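Local atomic coordinates of putative transcriptional regulator (Streptomyces coelicolor A3, PDB entry 2RA5), a protein that probably binds DNA as a transcription factor of the GntR family, and whose UTRA domain holds a meso-tartaric acid in the crystal. Residues 119-122 / 123-127; 139-143 / 144-148; 164-168 / 169-173. All blocks are in the same frame, centred on the assembly; numbering follows the deposited sequence.

Overall arrangement
Going along the chain from the N terminus, the three contacts come one after another; none encloses or crosses another, and each closes only a short turn of its own. Contact 1 covers all of helix 119-125, which joins strands 106-116 and 132-142, and the turn at its C-terminal end. Contact 2 closes the hairpin between strands 132-142 and 145-154, neighbours in the six-stranded antiparallel sheet. Contact 3 joins the short helix 165-168 to the start of helix 171-177. Contacts 1 and 2 lie on opposite sides of the chain's centre, their own centres 29 Å apart. Contacts 2 and 3 come within about 5 Å at their nearest atoms, and both touch the tartrate.

Contact 1. Residues 119-122 / 123-127; sequences AEIA and AALGV
The carbonyl oxygen A122 O is gripped twice where the helix ends. V127 N gives it the sounder bond, 3.2 Å from A122 O with an N-H...O angle of 151°, while G126 N, at 2.7 Å from A122 O, makes a weak, strongly bent one. The bond from V127 reaches back five residues, as the outer bond of a Schellman motif does, and G126 just before it has left helical angles with a positive phi of 66°: this is a glycine-terminated helix C-cap. Upstream the pattern is ordinary alpha-helix, with A123 N on A119 O, A124 N on E120 O and L125 N on I121 O.

Once turned back, V127 lies against the side of A122. The methyl A122 CB stands 3.2 Å from V127 O, and V127 CG2 comes up to A122 CA at 4.0 Å. On the neighbouring flank I121 and L125, one turn apart, lie side by side and point the same way. I121 holds its CG2 anti to the backbone N, the branch that meets L125 CD2 at 3.8 Å, while L125 CB rests on I121 O at 3.4 Å.

These two buried side chains carry the helix onto the sheet: both pack on Y153 of strand 145-154, and L125 also reaches F227, which A124 touches too, and V133. V127 joins it on V133, so the residue after the cap faces the same apolar layer. E120 and A123, by contrast, are exposed. The chemistry implies a division of labour: main-chain bonds end the helix, and the apolar side chains of I121, A124, L125 and V127 probably set which flank faces the strands.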
loop_
_atom_site.group_PDB
_atom_site.type_symbol
_atom_site.label_atom_id
_atom_site.label_comp_id
_atom_site.label_asym_id
_atom_site.label_seq_id
_atom_site.Cartn_x
_atom_site.Cartn_y
_atom_site.Cartn_z
ATOM N N ALA A 119 23.814 7.809 3.706
ATOM C CA ALA A 119 23.962 6.373 3.830
ATOM C C ALA A 119 22.733 5.653 3.311
ATOM O O ALA A 119 22.854 4.638 2.639
ATOM C CB ALA A 119 24.265 5.979 5.257
ATOM N N GLU A 120 21.550 6.199 3.624
ATOM C CA GLU A 120 20.274 5.642 3.185
ATOM C C GLU A 120 20.164 5.627 1.663
ATOM O O GLU A 120 19.770 4.628 1.059
ATOM C CB GLU A 120 19.099 6.423 3.801
ATOM C CG GLU A 120 17.726 6.075 3.204
ATOM C CD GLU A 120 16.560 6.597 4.035
ATOM O OE1 GLU A 120 16.814 7.201 5.099
ATOM O OE2 GLU A 120 15.389 6.397 3.626
ATOM N N ILE A 121 20.528 6.740 1.044
ATOM C CA ILE A 121 20.467 6.853 -0.406
ATOM C C ILE A 121 21.499 5.944 -1.061
ATOM O O ILE A 121 21.216 5.315 -2.076
ATOM C CB ILE A 121 20.624 8.306 -0.905
ATOM C CG1 ILE A 121 19.446 9.163 -0.446
ATOM C CG2 ILE A 121 20.728 8.345 -2.433
ATOM C CD1 ILE A 121 19.766 10.648 -0.469
ATOM N N ALA A 122 22.694 5.876 -0.480
ATOM C CA ALA A 122 23.767 5.047 -1.028
ATOM C C ALA A 122 23.347 3.577 -0.983
ATOM O O ALA A 122 23.429 2.835 -1.976
ATOM C CB ALA A 122 25.033 5.257 -0.234
ATOM N N ALA A 123 22.870 3.167 0.181
ATOM C CA ALA A 123 22.270 1.848 0.356
ATOM C C ALA A 123 21.202 1.514 -0.693
ATOM O O ALA A 123 21.270 0.451 -1.318
ATOM C CB ALA A 123 21.692 1.714 1.775
ATOM N N ALA A 124 20.229 2.407 -0.894
ATOM C CA ALA A 124 19.151 2.123 -1.848
ATOM C C ALA A 124 19.704 1.950 -3.255
ATOM O O ALA A 124 19.385 0.987 -3.944
ATOM C CB ALA A 124 18.051 3.217 -1.812
ATOM N N LEU A 125 20.584 2.855 -3.658
ATOM C CA LEU A 125 21.027 2.933 -5.048
ATOM C C LEU A 125 22.249 2.066 -5.350
ATOM O O LEU A 125 22.592 1.852 -6.518
ATOM C CB LEU A 125 21.315 4.405 -5.388
ATOM C CG LEU A 125 20.544 5.264 -6.404
ATOM C CD1 LEU A 125 19.152 4.789 -6.743
ATOM C CD2 LEU A 125 20.467 6.665 -5.873
ATOM N N GLY A 126 22.915 1.574 -4.305
ATOM C CA GLY A 126 24.154 0.837 -4.503
ATOM C C GLY A 126 25.273 1.712 -5.048
ATOM O O GLY A 126 25.952 1.354 -6.002
ATOM N N VAL A 127 25.427 2.897 -4.470
ATOM C CA VAL A 127 26.561 3.764 -4.767
ATOM C C VAL A 127 27.279 4.069 -3.455
ATOM O O VAL A 127 26.829 3.679 -2.370
ATOM C CB VAL A 127 26.135 5.078 -5.488
ATOM C CG1 VAL A 127 25.459 4.766 -6.870
ATOM C CG2 VAL A 127 25.257 5.949 -4.574
#

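Contact 2. Residues 139-143 / 144-148; sequences LRLTH and GEPMA. With SRT (S,R meso-tartaric acid), chain B.
M147, a selenomethionine, runs out with CG anti to the backbone N (chi1 177°), and T142, at chi1 48°, turns its methyl rather than its hydroxyl to the selenium. T142 CG2 thus lies 3.6 Å from M147 SE, and the chain then bends, bringing M147 CE beside R140 CB at 4.2 Å.

The hairpin behind this closes with a type I' turn, H143 and G144 at its corners, and carries a classic beta bulge in which M147 and A148 both face R140. R140 O takes M147 N at 2.7 Å, nearly in line with the C=O, and A148 N only weakly. Nearer the turn, T142 N reaches E145 O at 2.8 Å, in the carbonyl plane.

L141 and P146 share the other face, L141 CD2 4.2 Å from P146 CG and 3.6 Å from G144 O. At L141, an alanine is likely to leave P146 CG and the G144 carbonyl without the leucine methyl, opening a gap beside the proline ring.

E145 forms salt bridges with R233 and R236. R140 belongs to the tartrate pocket with R138: R140 NH2 lies 2.8 Å from SRT O3, which sits at the guanidinium edge, near its plane.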
loop_
_atom_site.group_PDB
_atom_site.type_symbol
_atom_site.label_atom_id
_atom_site.label_comp_id
_atom_site.label_asym_id
_atom_site.label_seq_id
_atom_site.Cartn_x
_atom_site.Cartn_y
_atom_site.Cartn_z
ATOM N N LEU A 139 5.770 18.178 -6.948
ATOM C CA LEU A 139 4.435 18.185 -6.372
ATOM C C LEU A 139 3.448 17.742 -7.464
ATOM O O LEU A 139 3.503 18.226 -8.596
ATOM C CB LEU A 139 4.096 19.574 -5.843
ATOM C CG LEU A 139 2.809 19.786 -5.044
ATOM C CD1 LEU A 139 2.868 19.121 -3.678
ATOM C CD2 LEU A 139 2.542 21.276 -4.888
ATOM N N ARG A 140 2.595 16.775 -7.138
ATOM C CA ARG A 140 1.531 16.352 -8.047
ATOM C C ARG A 140 0.218 16.927 -7.569
ATOM O O ARG A 140 -0.151 16.776 -6.402
ATOM C CB ARG A 140 1.417 14.834 -8.083
ATOM C CG ARG A 140 2.533 14.180 -8.830
ATOM C CD ARG A 140 2.190 13.939 -10.291
ATOM N NE ARG A 140 2.750 12.648 -10.690
ATOM C CZ ARG A 140 3.641 12.469 -11.657
ATOM N NH1 ARG A 140 4.061 13.502 -12.382
ATOM N NH2 ARG A 140 4.095 11.247 -11.914
ATOM N N LEU A 141 -0.494 17.601 -8.457
ATOM C CA LEU A 141 -1.805 18.110 -8.063
ATOM C C LEU A 141 -2.943 17.560 -8.912
ATOM O O LEU A 141 -2.774 17.271 -10.103
ATOM C CB LEU A 141 -1.840 19.643 -8.047
ATOM C CG LEU A 141 -0.642 20.350 -7.405
ATOM C CD1 LEU A 141 0.479 20.470 -8.429
ATOM C CD2 LEU A 141 -1.023 21.725 -6.857
ATOM N N THR A 142 -4.096 17.409 -8.271
ATOM C CA THR A 142 -5.335 17.054 -8.953
ATOM C C THR A 142 -6.372 18.137 -8.727
ATOM O O THR A 142 -6.713 18.446 -7.576
ATOM C CB THR A 142 -5.911 15.734 -8.432
ATOM O OG1 THR A 142 -5.937 15.751 -6.992
ATOM C CG2 THR A 142 -5.076 14.563 -8.949
ATOM N N HIS A 143 -6.870 18.703 -9.826
ATOM C CA HIS A 143 -7.843 19.789 -9.767
ATOM C C HIS A 143 -7.249 20.970 -9.012
ATOM O O HIS A 143 -7.935 21.638 -8.237
ATOM C CB HIS A 143 -9.149 19.320 -9.112
ATOM C CG HIS A 143 -9.785 18.146 -9.802
ATOM N ND1 HIS A 143 -10.419 18.260 -11.020
ATOM C CD2 HIS A 143 -9.880 16.847 -9.441
ATOM C CE1 HIS A 143 -10.879 17.067 -11.383
ATOM N NE2 HIS A 143 -10.564 16.197 -10.442
ATOM N N GLY A 144 -5.960 21.206 -9.238
ATOM C CA GLY A 144 -5.255 22.305 -8.607
ATOM C C GLY A 144 -4.966 22.120 -7.126
ATOM O O GLY A 144 -4.346 22.988 -6.506
ATOM N N GLU A 145 -5.423 21.009 -6.554
ATOM C CA GLU A 145 -5.117 20.689 -5.161
ATOM C C GLU A 145 -3.946 19.697 -5.069
ATOM O O GLU A 145 -3.810 18.799 -5.904
ATOM C CB GLU A 145 -6.353 20.132 -4.458
ATOM C CG GLU A 145 -6.293 20.213 -2.938
ATOM C CD GLU A 145 -7.554 19.680 -2.277
ATOM O OE1 GLU A 145 -8.554 19.451 -2.997
ATOM O OE2 GLU A 145 -7.546 19.489 -1.038
ATOM N N PRO A 146 -3.082 19.866 -4.057
ATOM C CA PRO A 146 -1.890 19.025 -3.913
ATOM C C PRO A 146 -2.244 17.615 -3.462
ATOM O O PRO A 146 -2.979 17.426 -2.493
ATOM C CB PRO A 146 -1.084 19.736 -2.816
ATOM C CG PRO A 146 -1.663 21.099 -2.714
ATOM C CD PRO A 146 -3.113 20.935 -3.050
HETATM N N MSE A 147 -1.710 16.629 -4.170
HETATM C CA MSE A 147 -2.049 15.232 -3.930
HETATM C C MSE A 147 -0.900 14.444 -3.295
HETATM O O MSE A 147 -1.095 13.644 -2.370
HETATM C CB MSE A 147 -2.431 14.580 -5.252
HETATM C CG MSE A 147 -2.731 13.114 -5.117
HETATM SE SE MSE A 147 -3.048 12.374 -6.868
HETATM C CE MSE A 147 -1.237 11.733 -7.266
ATOM N N ALA A 148 0.301 14.699 -3.799
ATOM C CA ALA A 148 1.472 13.936 -3.407
ATOM C C ALA A 148 2.743 14.760 -3.542
ATOM O O ALA A 148 2.836 15.647 -4.399
ATOM C CB ALA A 148 1.572 12.682 -4.245
HETATM O O1 SRT B . 7.958 8.605 -9.991
HETATM O O11 SRT B . 5.968 7.980 -9.220
HETATM C C1 SRT B . 6.706 8.491 -10.119
HETATM C C2 SRT B . 6.052 9.023 -11.382
HETATM O O2 SRT B . 7.052 9.493 -12.293
HETATM C C3 SRT B . 5.109 7.989 -12.030
HETATM O O3 SRT B . 4.126 8.600 -12.878
HETATM C C4 SRT B . 5.869 7.004 -12.863
HETATM O O4 SRT B . 6.035 7.214 -14.103
HETATM O O41 SRT B . 6.293 6.011 -12.237
#

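Contact 3. Residues 164-168 / 169-173; sequences GQLEA and TGLYR. With SRT (S,R meso-tartaric acid), chain B.
T169 ends the short helix 165-168 by bonding back to Q165, T169 N to Q165 O at 3.1 Å and almost straight (170°). Two residues on, a second helix of the UTRA domain begins, with G170 as N-cap of helix 171-177 and the first N-H groups of that helix directed at the tartrate.

The solvent side is loosely made: Q165, E167 and A168 are exposed. T169 CG2 lies 4.0 Å from A168 CB, and the T169 side chain also touches L174. The inner side is buried. There L171, its CG anti to the backbone N (chi1 175°), brings CD1 to 4.4 Å from L166 CD2, and L166 packs further on I136, V109 and L174.

The contacts to the tartrate are close. L171 N bonds SRT O2 at 2.8 Å, L171 CB lies 3.1 Å from the same SRT O2, and Y172 N makes a weaker bond to SRT O4. At G170 a side chain would probably run into SRT O4. R138 and R215 also bond the tartrate. The phenol of Y172, its hydroxyl bonded to T217, turns one face to the ligand, with SRT O41 lying 3.4 Å above the plane of the Y172 ring, offset toward the rim.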
loop_
_atom_site.group_PDB
_atom_site.type_symbol
_atom_site.label_atom_id
_atom_site.label_comp_id
_atom_site.label_asym_id
_atom_site.label_seq_id
_atom_site.Cartn_x
_atom_site.Cartn_y
_atom_site.Cartn_z
ATOM N N GLY A 164 10.832 20.617 -16.692
ATOM C CA GLY A 164 10.013 20.954 -17.840
ATOM C C GLY A 164 9.557 19.690 -18.533
ATOM O O GLY A 164 8.359 19.431 -18.613
ATOM N N GLN A 165 10.507 18.901 -19.028
ATOM C CA GLN A 165 10.182 17.567 -19.504
ATOM C C GLN A 165 9.409 16.847 -18.417
ATOM O O GLN A 165 8.492 16.077 -18.688
ATOM C CB GLN A 165 11.443 16.792 -19.820
ATOM C CG GLN A 165 12.264 17.422 -20.893
ATOM C CD GLN A 165 12.436 16.494 -22.057
ATOM O OE1 GLN A 165 13.519 15.958 -22.277
ATOM N NE2 GLN A 165 11.354 16.270 -22.799
ATOM N N LEU A 166 9.787 17.136 -17.178
ATOM C CA LEU A 166 9.223 16.495 -16.004
ATOM C C LEU A 166 7.804 16.955 -15.690
ATOM O O LEU A 166 7.060 16.270 -14.989
ATOM C CB LEU A 166 10.141 16.748 -14.811
ATOM C CG LEU A 166 11.261 15.713 -14.709
ATOM C CD1 LEU A 166 12.451 16.259 -13.931
ATOM C CD2 LEU A 166 10.747 14.413 -14.101
ATOM N N GLU A 167 7.441 18.126 -16.188
ATOM C CA GLU A 167 6.094 18.628 -15.976
ATOM C C GLU A 167 5.170 18.088 -17.064
ATOM O O GLU A 167 3.948 18.070 -16.909
ATOM C CB GLU A 167 6.091 20.158 -15.912
ATOM C CG GLU A 167 6.822 20.706 -14.681
ATOM C CD GLU A 167 6.949 22.221 -14.687
ATOM O OE1 GLU A 167 6.711 22.861 -13.633
ATOM O OE2 GLU A 167 7.295 22.771 -15.753
ATOM N N ALA A 168 5.778 17.615 -18.149
ATOM C CA ALA A 168 5.052 17.009 -19.261
ATOM C C ALA A 168 4.720 15.539 -19.012
ATOM O O ALA A 168 3.555 15.153 -19.048
ATOM C CB ALA A 168 5.841 17.159 -20.557
ATOM N N THR A 169 5.742 14.727 -18.752
ATOM C CA THR A 169 5.558 13.279 -18.643
ATOM C C THR A 169 6.109 12.662 -17.350
ATOM O O THR A 169 6.905 13.273 -16.634
ATOM C CB THR A 169 6.170 12.543 -19.866
ATOM O OG1 THR A 169 7.601 12.531 -19.775
ATOM C CG2 THR A 169 5.766 13.236 -21.159
ATOM N N GLY A 170 5.671 11.440 -17.062
ATOM C CA GLY A 170 6.158 10.695 -15.912
ATOM C C GLY A 170 7.638 10.344 -15.959
ATOM O O GLY A 170 8.266 10.273 -17.019
ATOM N N LEU A 171 8.199 10.106 -14.786
ATOM C CA LEU A 171 9.630 9.844 -14.666
ATOM C C LEU A 171 10.028 8.528 -15.327
ATOM O O LEU A 171 11.104 8.435 -15.917
ATOM C CB LEU A 171 10.046 9.866 -13.189
ATOM C CG LEU A 171 11.491 9.502 -12.847
ATOM C CD1 LEU A 171 12.455 10.446 -13.553
ATOM C CD2 LEU A 171 11.724 9.506 -11.337
ATOM N N TYR A 172 9.161 7.519 -15.241
ATOM C CA TYR A 172 9.431 6.226 -15.877
ATOM C C TYR A 172 9.489 6.327 -17.397
ATOM O O TYR A 172 10.354 5.717 -18.029
ATOM C CB TYR A 172 8.383 5.191 -15.478
ATOM C CG TYR A 172 8.686 4.486 -14.189
ATOM C CD1 TYR A 172 9.544 5.052 -13.239
ATOM C CD2 TYR A 172 8.104 3.258 -13.907
ATOM C CE1 TYR A 172 9.827 4.398 -12.054
ATOM C CE2 TYR A 172 8.374 2.600 -12.732
ATOM C CZ TYR A 172 9.230 3.170 -11.807
ATOM O OH TYR A 172 9.471 2.486 -10.639
ATOM N N ARG A 173 8.553 7.080 -17.978
ATOM C CA ARG A 173 8.490 7.265 -19.426
ATOM C C ARG A 173 9.767 7.925 -19.910
ATOM O O ARG A 173 10.362 7.496 -20.898
ATOM C CB ARG A 173 7.264 8.100 -19.828
ATOM C CG ARG A 173 7.206 8.481 -21.319
ATOM C CD ARG A 173 5.944 9.290 -21.648
ATOM N NE ARG A 173 6.084 10.137 -22.839
ATOM C CZ ARG A 173 5.301 10.078 -23.918
ATOM N NH1 ARG A 173 5.517 10.901 -24.936
ATOM N NH2 ARG A 173 4.297 9.211 -23.986
HETATM O O1 SRT B . 7.958 8.605 -9.991
HETATM O O11 SRT B . 5.968 7.980 -9.220
HETATM C C1 SRT B . 6.706 8.491 -10.119
HETATM C C2 SRT B . 6.052 9.023 -11.382
HETATM O O2 SRT B . 7.052 9.493 -12.293
HETATM C C3 SRT B . 5.109 7.989 -12.030
HETATM O O3 SRT B . 4.126 8.600 -12.878
HETATM C C4 SRT B . 5.869 7.004 -12.863
HETATM O O4 SRT B . 6.035 7.214 -14.103
HETATM O O41 SRT B . 6.293 6.011 -12.237
#